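Local structure of translocator protein BipD (Burkholderia pseudomallei, 3NFT) at residues R41-K46 with H274-F279; D163-K168 with M173-G178. The protein is a type III secretion translocator required for epithelial cell invasion and survival inside host cells, and probably regulates secretion of the effectors BipB and BipC. All blocks are in the same frame, centred on the assembly; numbering follows the deposited sequence.

How the contacts relate
After the short helix 30-35, the chain enters helix 41-56, whose opening turn supplies one half of contact 1; the other half comes 228 residues later, on the long helix 244-295. Contact 1 therefore closes a very large loop and ties the N-terminal region to the second of the two predicted coiled-coil segments. Contact 2 is nested inside that loop. It closes a short beta hairpin between strands 165-168 and 172-175, just after helix 121-160 and before helix 177-189. The two contacts lie on opposite sides of the chain's centre, with their own centres about 41 Å apart, and do not touch.

Contact 1 (R41-K46 with H274-F279); sequences RVPEQK and HQNSNF
Glu44 and Asn276 reach each other with similar first torsions: in both, CG is anti to the carbonyl carbon and beside the backbone N (chi1 -71° in Glu44, much the same in Asn276). The glutamate is extended beyond CG and carries its carboxylate across to the shorter asparagine, which comes from the opposite direction. The link is one hydrogen bond from Asn276 ND2 to Glu44 OE2, 2.9 Å long and fairly straight at 163°. OE2 receives it on the anti lone pair and lies in the amide plane; carboxylate and amide are themselves nearly coplanar, 8° apart. The same oxygen also approaches the aliphatic root of the asparagine, with Glu44 OE2 3.3 Å from Asn276 CB. Pro43 adds a looser touch, its CG 4.4 Å from Asn276 ND2. The backbones stay well separated, Glu44 CA and Asn276 CA being 9.0 Å apart, so side chains alone span the gap.

A salt bridge from Arg40 to Glu44 OE2 gives this oxygen a second partner and would be expected to favour the charged carboxylate. The other amide atom, OD1, takes a weak hydrogen bond from Gln92. An N-terminal helix set against the predicted coiled coil is consistent with the N-terminal domain's role as intramolecular chaperone. The contact joins the first turn of helix 41-56 to helix 244-295, while His88 of helix 76-103 packs against both Pro43 and Asn276.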
ATOM      1  N   ARG A  41      13.135 -21.403   9.128  1.00 14.99           N
ATOM      2  CA  ARG A  41      14.292 -22.123   9.618  1.00 15.62           C
ATOM      3  C   ARG A  41      14.691 -23.284   8.686  1.00 14.72           C
ATOM      4  O   ARG A  41      15.854 -23.661   8.621  1.00 15.77           O
ATOM      5  CB  ARG A  41      14.032 -22.655  11.051  1.00 16.11           C
ATOM      6  CG  ARG A  41      13.709 -21.559  12.098  1.00 17.88           C
ATOM      7  CD  ARG A  41      13.234 -22.113  13.465  1.00 19.32           C
ATOM      8  NE  ARG A  41      12.164 -23.061  13.240  1.00 22.23           N
ATOM      9  CZ  ARG A  41      11.705 -23.900  14.156  1.00 23.59           C
ATOM     10  NH1 ARG A  41      12.206 -23.873  15.384  1.00 23.75           N
ATOM     11  NH2 ARG A  41      10.757 -24.764  13.837  1.00 24.89           N
ATOM     12  N   VAL A  42      13.722 -23.864   7.980  1.00 14.56           N
ATOM     13  CA  VAL A  42      13.985 -24.984   7.110  1.00 14.43           C
ATOM     14  C   VAL A  42      14.917 -24.623   5.933  1.00 12.66           C
ATOM     15  O   VAL A  42      16.010 -25.188   5.838  1.00 12.92           O
ATOM     16  CB  VAL A  42      12.672 -25.626   6.627  1.00 15.09           C
ATOM     17  CG1 VAL A  42      12.913 -26.704   5.613  1.00 15.84           C
ATOM     18  CG2 VAL A  42      11.893 -26.229   7.819  1.00 17.25           C
ATOM     19  N   PRO A  43      14.498 -23.693   5.039  1.00 11.34           N
ATOM     20  CA  PRO A  43      15.466 -23.341   3.997  1.00  9.91           C
ATOM     21  C   PRO A  43      16.731 -22.699   4.501  1.00  9.69           C
ATOM     22  O   PRO A  43      17.803 -22.966   3.960  1.00  9.57           O
ATOM     23  CB  PRO A  43      14.683 -22.363   3.132  1.00 10.46           C
ATOM     24  CG  PRO A  43      13.685 -21.766   4.041  1.00 11.54           C
ATOM     25  CD  PRO A  43      13.260 -22.924   4.903  1.00 11.71           C
ATOM     26  N   GLU A  44      16.648 -21.931   5.593  1.00 10.27           N
ATOM     27  CA  GLU A  44      17.828 -21.282   6.107  1.00 11.29           C
ATOM     28  C   GLU A  44      18.850 -22.308   6.658  1.00 10.90           C
ATOM     29  O   GLU A  44      20.040 -22.194   6.414  1.00 11.35           O
ATOM     30  CB  GLU A  44      17.466 -20.212   7.136  1.00 11.27           C
ATOM     31  CG  GLU A  44      16.808 -19.031   6.464  1.00 12.17           C
ATOM     32  CD  GLU A  44      16.296 -17.970   7.404  1.00 14.29           C
ATOM     33  OE1 GLU A  44      16.880 -17.791   8.514  1.00 17.01           O
ATOM     34  OE2 GLU A  44      15.293 -17.323   7.055  1.00 14.81           O
ATOM     35  N   GLN A  45      18.372 -23.352   7.328  1.00 11.22           N
ATOM     36  CA  GLN A  45      19.273 -24.402   7.792  1.00 11.92           C
ATOM     37  C   GLN A  45      19.835 -25.249   6.648  1.00  9.44           C
ATOM     38  O   GLN A  45      20.992 -25.627   6.667  1.00 10.28           O
ATOM     39  CB  GLN A  45      18.665 -25.301   8.869  1.00 12.89           C
ATOM     40  CG  GLN A  45      19.268 -26.709   9.030  0.55 15.34           C
ATOM     41  CD  GLN A  45      18.440 -27.716   9.716  0.55 17.39           C
ATOM     42  OE1 GLN A  45      17.484 -28.248   9.141  0.55 19.06           O
ATOM     43  NE2 GLN A  45      18.847 -28.066  10.934  0.55 13.50           N
ATOM     44  N   LYS A  46      19.024 -25.506   5.615  1.00  9.66           N
ATOM     45  CA  LYS A  46      19.532 -26.283   4.494  1.00  8.50           C
ATOM     46  C   LYS A  46      20.622 -25.468   3.744  1.00  7.27           C
ATOM     47  O   LYS A  46      21.639 -26.029   3.321  1.00  8.16           O
ATOM     48  CB  LYS A  46      18.409 -26.669   3.546  1.00  9.51           C
ATOM     49  CG  LYS A  46      17.340 -27.572   4.158  1.00 13.78           C
ATOM     50  CD  LYS A  46      17.807 -28.911   4.518  1.00 21.63           C
ATOM     51  CE  LYS A  46      16.618 -29.769   5.007  1.00 24.49           C
ATOM     52  NZ  LYS A  46      17.155 -31.072   5.413  1.00 26.63           N
ATOM     53  N   HIS A 274      17.047 -12.136   6.173  1.00 12.94           N
ATOM     54  CA  HIS A 274      16.387 -10.859   6.439  1.00 13.57           C
ATOM     55  C   HIS A 274      15.066 -10.729   5.667  1.00 13.46           C
ATOM     56  O   HIS A 274      14.053 -10.286   6.223  1.00 13.74           O
ATOM     57  CB  HIS A 274      17.311  -9.667   6.158  1.00 15.10           C
ATOM     58  CG  HIS A 274      16.656  -8.346   6.381  1.00 20.31           C
ATOM     59  ND1 HIS A 274      16.226  -7.546   5.341  1.00 25.04           N
ATOM     60  CD2 HIS A 274      16.322  -7.698   7.521  1.00 23.72           C
ATOM     61  CE1 HIS A 274      15.684  -6.446   5.836  1.00 25.51           C
ATOM     62  NE2 HIS A 274      15.723  -6.518   7.154  1.00 26.19           N
ATOM     63  N   GLN A 275      15.048 -11.152   4.406  1.00 13.28           N
ATOM     64  CA  GLN A 275      13.820 -11.188   3.641  1.00 13.24           C
ATOM     65  C   GLN A 275      12.779 -12.098   4.290  1.00 12.18           C
ATOM     66  O   GLN A 275      11.619 -11.735   4.356  1.00 12.70           O
ATOM     67  CB  GLN A 275      14.080 -11.609   2.168  1.00 12.97           C
ATOM     68  CG  GLN A 275      12.970 -12.371   1.422  1.00 15.19           C
ATOM     69  CD  GLN A 275      11.709 -11.577   1.212  1.00 18.48           C
ATOM     70  OE1 GLN A 275      11.723 -10.325   1.226  1.00 21.71           O
ATOM     71  NE2 GLN A 275      10.593 -12.289   0.999  1.00 21.26           N
ATOM     72  N   ASN A 276      13.199 -13.266   4.763  1.00 11.12           N
ATOM     73  CA  ASN A 276      12.275 -14.175   5.422  1.00 10.89           C
ATOM     74  C   ASN A 276      11.723 -13.582   6.713  1.00 10.76           C
ATOM     75  O   ASN A 276      10.569 -13.774   7.026  1.00 11.00           O
ATOM     76  CB  ASN A 276      12.949 -15.506   5.705  1.00 10.08           C
ATOM     77  CG  ASN A 276      13.037 -16.393   4.469  1.00  9.93           C
ATOM     78  OD1 ASN A 276      12.276 -16.215   3.507  1.00 12.52           O
ATOM     79  ND2 ASN A 276      13.889 -17.427   4.535  1.00 13.67           N
ATOM     80  N   SER A 277      12.562 -12.869   7.466  1.00 12.26           N
ATOM     81  CA  SER A 277      12.116 -12.120   8.640  1.00 13.86           C
ATOM     82  C   SER A 277      11.097 -11.049   8.249  1.00 13.98           C
ATOM     83  O   SER A 277      10.046 -10.922   8.878  1.00 14.47           O
ATOM     84  CB  SER A 277      13.318 -11.521   9.376  1.00 15.12           C
ATOM     85  OG  SER A 277      12.895 -10.729  10.471  1.00 20.75           O
ATOM     86  N   ASN A 278      11.397 -10.290   7.182  1.00 13.66           N
ATOM     87  CA  ASN A 278      10.447  -9.308   6.649  1.00 14.17           C
ATOM     88  C   ASN A 278       9.105  -9.942   6.252  1.00 13.48           C
ATOM     89  O   ASN A 278       8.040  -9.355   6.477  1.00 14.25           O
ATOM     90  CB  ASN A 278      11.041  -8.554   5.454  1.00 15.18           C
ATOM     91  CG  ASN A 278      12.018  -7.458   5.869  1.00 16.96           C
ATOM     92  OD1 ASN A 278      12.103  -7.093   7.050  1.00 21.32           O
ATOM     93  ND2 ASN A 278      12.723  -6.877   4.885  1.00 21.61           N
ATOM     94  N   PHE A 279       9.140 -11.143   5.679  1.00 12.49           N
ATOM     95  CA  PHE A 279       7.911 -11.821   5.321  1.00 12.24           C
ATOM     96  C   PHE A 279       7.086 -12.146   6.574  1.00 12.40           C
ATOM     97  O   PHE A 279       5.892 -11.875   6.635  1.00 12.84           O
ATOM     98  CB  PHE A 279       8.146 -13.117   4.547  1.00 12.98           C
ATOM     99  CG  PHE A 279       6.884 -13.875   4.303  1.00 12.59           C
ATOM    100  CD1 PHE A 279       6.100 -13.622   3.179  1.00 13.83           C
ATOM    101  CD2 PHE A 279       6.445 -14.830   5.210  1.00 14.28           C
ATOM    102  CE1 PHE A 279       4.915 -14.305   2.962  1.00 14.81           C
ATOM    103  CE2 PHE A 279       5.242 -15.520   4.976  1.00 13.68           C
ATOM    104  CZ  PHE A 279       4.480 -15.231   3.872  1.00 15.13           C
TER

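Contact 2 (D163-K168 with M173-G178)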
ATOM      1  N   ASP A 163      40.801 -35.076  -9.194  1.00  8.93           N
ATOM      2  CA  ASP A 163      41.266 -36.235  -9.950  1.00  9.59           C
ATOM      3  C   ASP A 163      42.558 -35.914 -10.689  1.00  9.52           C
ATOM      4  O   ASP A 163      43.265 -36.822 -11.152  1.00 11.70           O
ATOM      5  CB  ASP A 163      40.251 -36.663 -10.995  1.00 10.88           C
ATOM      6  CG  ASP A 163      39.052 -37.394 -10.434  1.00 13.79           C
ATOM      7  OD1 ASP A 163      38.116 -37.655 -11.211  1.00 19.14           O
ATOM      8  OD2 ASP A 163      39.044 -37.746  -9.253  1.00 17.16           O
ATOM      9  N   TYR A 164      42.833 -34.622 -10.844  1.00 10.27           N
ATOM     10  CA  TYR A 164      43.990 -34.168 -11.612  1.00  9.93           C
ATOM     11  C   TYR A 164      45.152 -33.693 -10.750  1.00 10.20           C
ATOM     12  O   TYR A 164      46.117 -33.092 -11.248  1.00 11.31           O
ATOM     13  CB  TYR A 164      43.533 -33.101 -12.608  1.00  9.85           C
ATOM     14  CG  TYR A 164      42.621 -33.640 -13.657  1.00 11.93           C
ATOM     15  CD1 TYR A 164      41.301 -33.230 -13.736  1.00 14.84           C
ATOM     16  CD2 TYR A 164      43.077 -34.574 -14.581  1.00 13.99           C
ATOM     17  CE1 TYR A 164      40.439 -33.746 -14.711  1.00 17.99           C
ATOM     18  CE2 TYR A 164      42.220 -35.096 -15.561  1.00 17.02           C
ATOM     19  CZ  TYR A 164      40.915 -34.683 -15.615  1.00 19.69           C
ATOM     20  OH  TYR A 164      40.073 -35.181 -16.598  1.00 23.10           O
ATOM     21  N   ILE A 165      45.080 -33.962  -9.441  1.00 10.07           N
ATOM     22  CA  ILE A 165      46.163 -33.701  -8.539  1.00 10.42           C
ATOM     23  C   ILE A 165      46.545 -35.019  -7.918  1.00 11.70           C
ATOM     24  O   ILE A 165      45.663 -35.734  -7.383  1.00 13.34           O
ATOM     25  CB  ILE A 165      45.733 -32.705  -7.440  1.00 11.08           C
ATOM     26  CG1 ILE A 165      45.314 -31.371  -8.084  1.00 10.47           C
ATOM     27  CG2 ILE A 165      46.809 -32.563  -6.377  1.00 11.49           C
ATOM     28  CD1 ILE A 165      44.599 -30.433  -7.153  1.00 13.50           C
ATOM     29  N   SER A 166      47.827 -35.331  -7.946  1.00 12.80           N
ATOM     30  CA  SER A 166      48.304 -36.602  -7.404  1.00 14.51           C
ATOM     31  C   SER A 166      49.710 -36.499  -6.838  1.00 15.90           C
ATOM     32  O   SER A 166      50.433 -35.534  -7.093  1.00 15.53           O
ATOM     33  CB  SER A 166      48.234 -37.657  -8.494  1.00 14.98           C
ATOM     34  OG  SER A 166      49.112 -37.362  -9.573  1.00 18.03           O
ATOM     35  N   ALA A 167      50.102 -37.503  -6.065  1.00 18.65           N
ATOM     36  CA  ALA A 167      51.456 -37.617  -5.559  1.00 19.78           C
ATOM     37  C   ALA A 167      52.414 -37.983  -6.681  1.00 22.70           C
ATOM     38  O   ALA A 167      52.139 -38.890  -7.482  1.00 22.37           O
ATOM     39  CB  ALA A 167      51.518 -38.717  -4.447  1.00 19.91           C
ATOM     40  N   LYS A 168      53.558 -37.300  -6.708  1.00 25.66           N
ATOM     41  CA  LYS A 168      54.648 -37.604  -7.636  1.00 29.03           C
ATOM     42  C   LYS A 168      55.899 -37.800  -6.790  1.00 31.57           C
ATOM     43  O   LYS A 168      56.198 -36.980  -5.927  1.00 31.94           O
ATOM     44  CB  LYS A 168      54.852 -36.438  -8.616  1.00 29.05           C
ATOM     45  CG  LYS A 168      55.962 -36.633  -9.653  1.00 30.32           C
ATOM     46  CD  LYS A 168      55.518 -37.545 -10.756  1.00 32.39           C
ATOM     47  CE  LYS A 168      56.648 -37.887 -11.689  1.00 33.93           C
ATOM     48  NZ  LYS A 168      56.158 -38.800 -12.749  1.00 35.45           N
ATOM     49  N   MET A 173      54.208 -33.080  -6.033  1.00 17.24           N
ATOM     50  CA  MET A 173      52.813 -33.166  -6.443  1.00 16.66           C
ATOM     51  C   MET A 173      52.766 -32.963  -7.951  1.00 15.42           C
ATOM     52  O   MET A 173      53.520 -32.159  -8.503  1.00 17.05           O
ATOM     53  CB  MET A 173      51.981 -32.072  -5.786  1.00 17.17           C
ATOM     54  CG  MET A 173      51.982 -32.098  -4.280  1.00 19.80           C
ATOM     55  SD  MET A 173      51.095 -33.523  -3.627  1.00 22.35           S
ATOM     56  CE  MET A 173      49.395 -33.024  -3.660  1.00 25.12           C
ATOM     57  N   LYS A 174      51.908 -33.702  -8.621  1.00 13.78           N
ATOM     58  CA  LYS A 174      51.645 -33.504 -10.032  1.00 13.62           C
ATOM     59  C   LYS A 174      50.276 -32.887 -10.172  1.00 12.25           C
ATOM     60  O   LYS A 174      49.291 -33.355  -9.573  1.00 12.97           O
ATOM     61  CB  LYS A 174      51.734 -34.813 -10.808  1.00 13.37           C
ATOM     62  CG  LYS A 174      51.416 -34.708 -12.284  1.00 17.34           C
ATOM     63  CD  LYS A 174      51.435 -36.078 -12.958  1.00 22.22           C
ATOM     64  CE  LYS A 174      51.030 -36.015 -14.421  1.00 26.39           C
ATOM     65  NZ  LYS A 174      51.219 -37.341 -15.108  1.00 28.02           N
ATOM     66  N   ILE A 175      50.184 -31.840 -10.990  1.00 11.97           N
ATOM     67  CA  ILE A 175      48.938 -31.176 -11.251  1.00 12.29           C
ATOM     68  C   ILE A 175      48.709 -31.026 -12.745  1.00 11.87           C
ATOM     69  O   ILE A 175      49.512 -30.395 -13.465  1.00 12.52           O
ATOM     70  CB  ILE A 175      48.832 -29.807 -10.484  1.00 13.75           C
ATOM     71  CG1 ILE A 175      47.511 -29.113 -10.750  1.00 14.09           C
ATOM     72  CG2 ILE A 175      50.005 -28.913 -10.763  1.00 15.31           C
ATOM     73  CD1 ILE A 175      47.128 -28.107  -9.649  1.00 16.63           C
ATOM     74  N   ASP A 176      47.633 -31.646 -13.230  1.00 10.91           N
ATOM     75  CA  ASP A 176      47.266 -31.523 -14.628  1.00 11.27           C
ATOM     76  C   ASP A 176      46.392 -30.299 -14.764  1.00 10.79           C
ATOM     77  O   ASP A 176      45.167 -30.366 -14.856  1.00 11.03           O
ATOM     78  CB  ASP A 176      46.595 -32.780 -15.174  1.00 11.83           C
ATOM     79  CG  ASP A 176      47.580 -33.829 -15.641  1.00 14.06           C
ATOM     80  OD1 ASP A 176      47.154 -35.011 -15.708  1.00 17.13           O
ATOM     81  OD2 ASP A 176      48.761 -33.501 -15.987  1.00 15.06           O
ATOM     82  N   GLY A 177      47.064 -29.145 -14.781  1.00 10.20           N
ATOM     83  CA  GLY A 177      46.364 -27.895 -14.680  1.00 10.25           C
ATOM     84  C   GLY A 177      45.563 -27.471 -15.888  1.00 10.14           C
ATOM     85  O   GLY A 177      44.596 -26.727 -15.763  1.00 11.28           O
ATOM     86  N   GLY A 178      45.992 -27.903 -17.078  1.00 11.20           N
ATOM     87  CA  GLY A 178      45.183 -27.641 -18.277  1.00 11.99           C
ATOM     88  C   GLY A 178      43.809 -28.291 -18.237  1.00 12.54           C
ATOM     89  O   GLY A 178      42.808 -27.672 -18.592  1.00 13.06           O
TER
HETATM   90  O   HOH W   1      47.904 -35.599 -11.403  1.00 19.18           O
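Ile165 and Ile175 lie side by side and point the same way from an antiparallel non-hydrogen-bonded pair, with Ile165 CG1 4.0 Å from Ile175 CD1. The other branch of Ile165, CG2, is anti to the backbone N and meets Met173 CE at 3.8 Å; bends at chi2 and chi3 (-69° and -83°) fold the methionine chain back to that methyl. This is the close-packed, buried face of the hairpin, covered by Tyr247 and Trp250 of helix 244-295.

The face carrying Ser166 and Lys174 is more open and polar. Ser166 OG shares a hydrogen bond of 2.8 Å with a water, and this water donates a second one to Lys174 O. The aliphatic roots of Lys168 and Lys174 meet, CB to CB, at 4.1 Å, whereas their ends lead away from the opposing strands. At the hairpin's base, Asp176 CB approaches Tyr164 CD2 obliquely.

Between the faces, Ser166 and Lys174 exchange two backbone hydrogen bonds, and Asp176 N donates a third to Tyr164 O (2.9 Å, 171°). Asp176 OD2 accepts a bond from Gly239 N, just before strand 240-243, which pairs with the other edge of strand 172-175 and makes it the middle strand of a three-stranded antiparallel sheet. The chemistry thus divides the hairpin: apolar contacts seat one face on the long helix, backbone bonds fix the register, and a water bridges the serine hydroxyl and the Lys174 carbonyl on the opposite face.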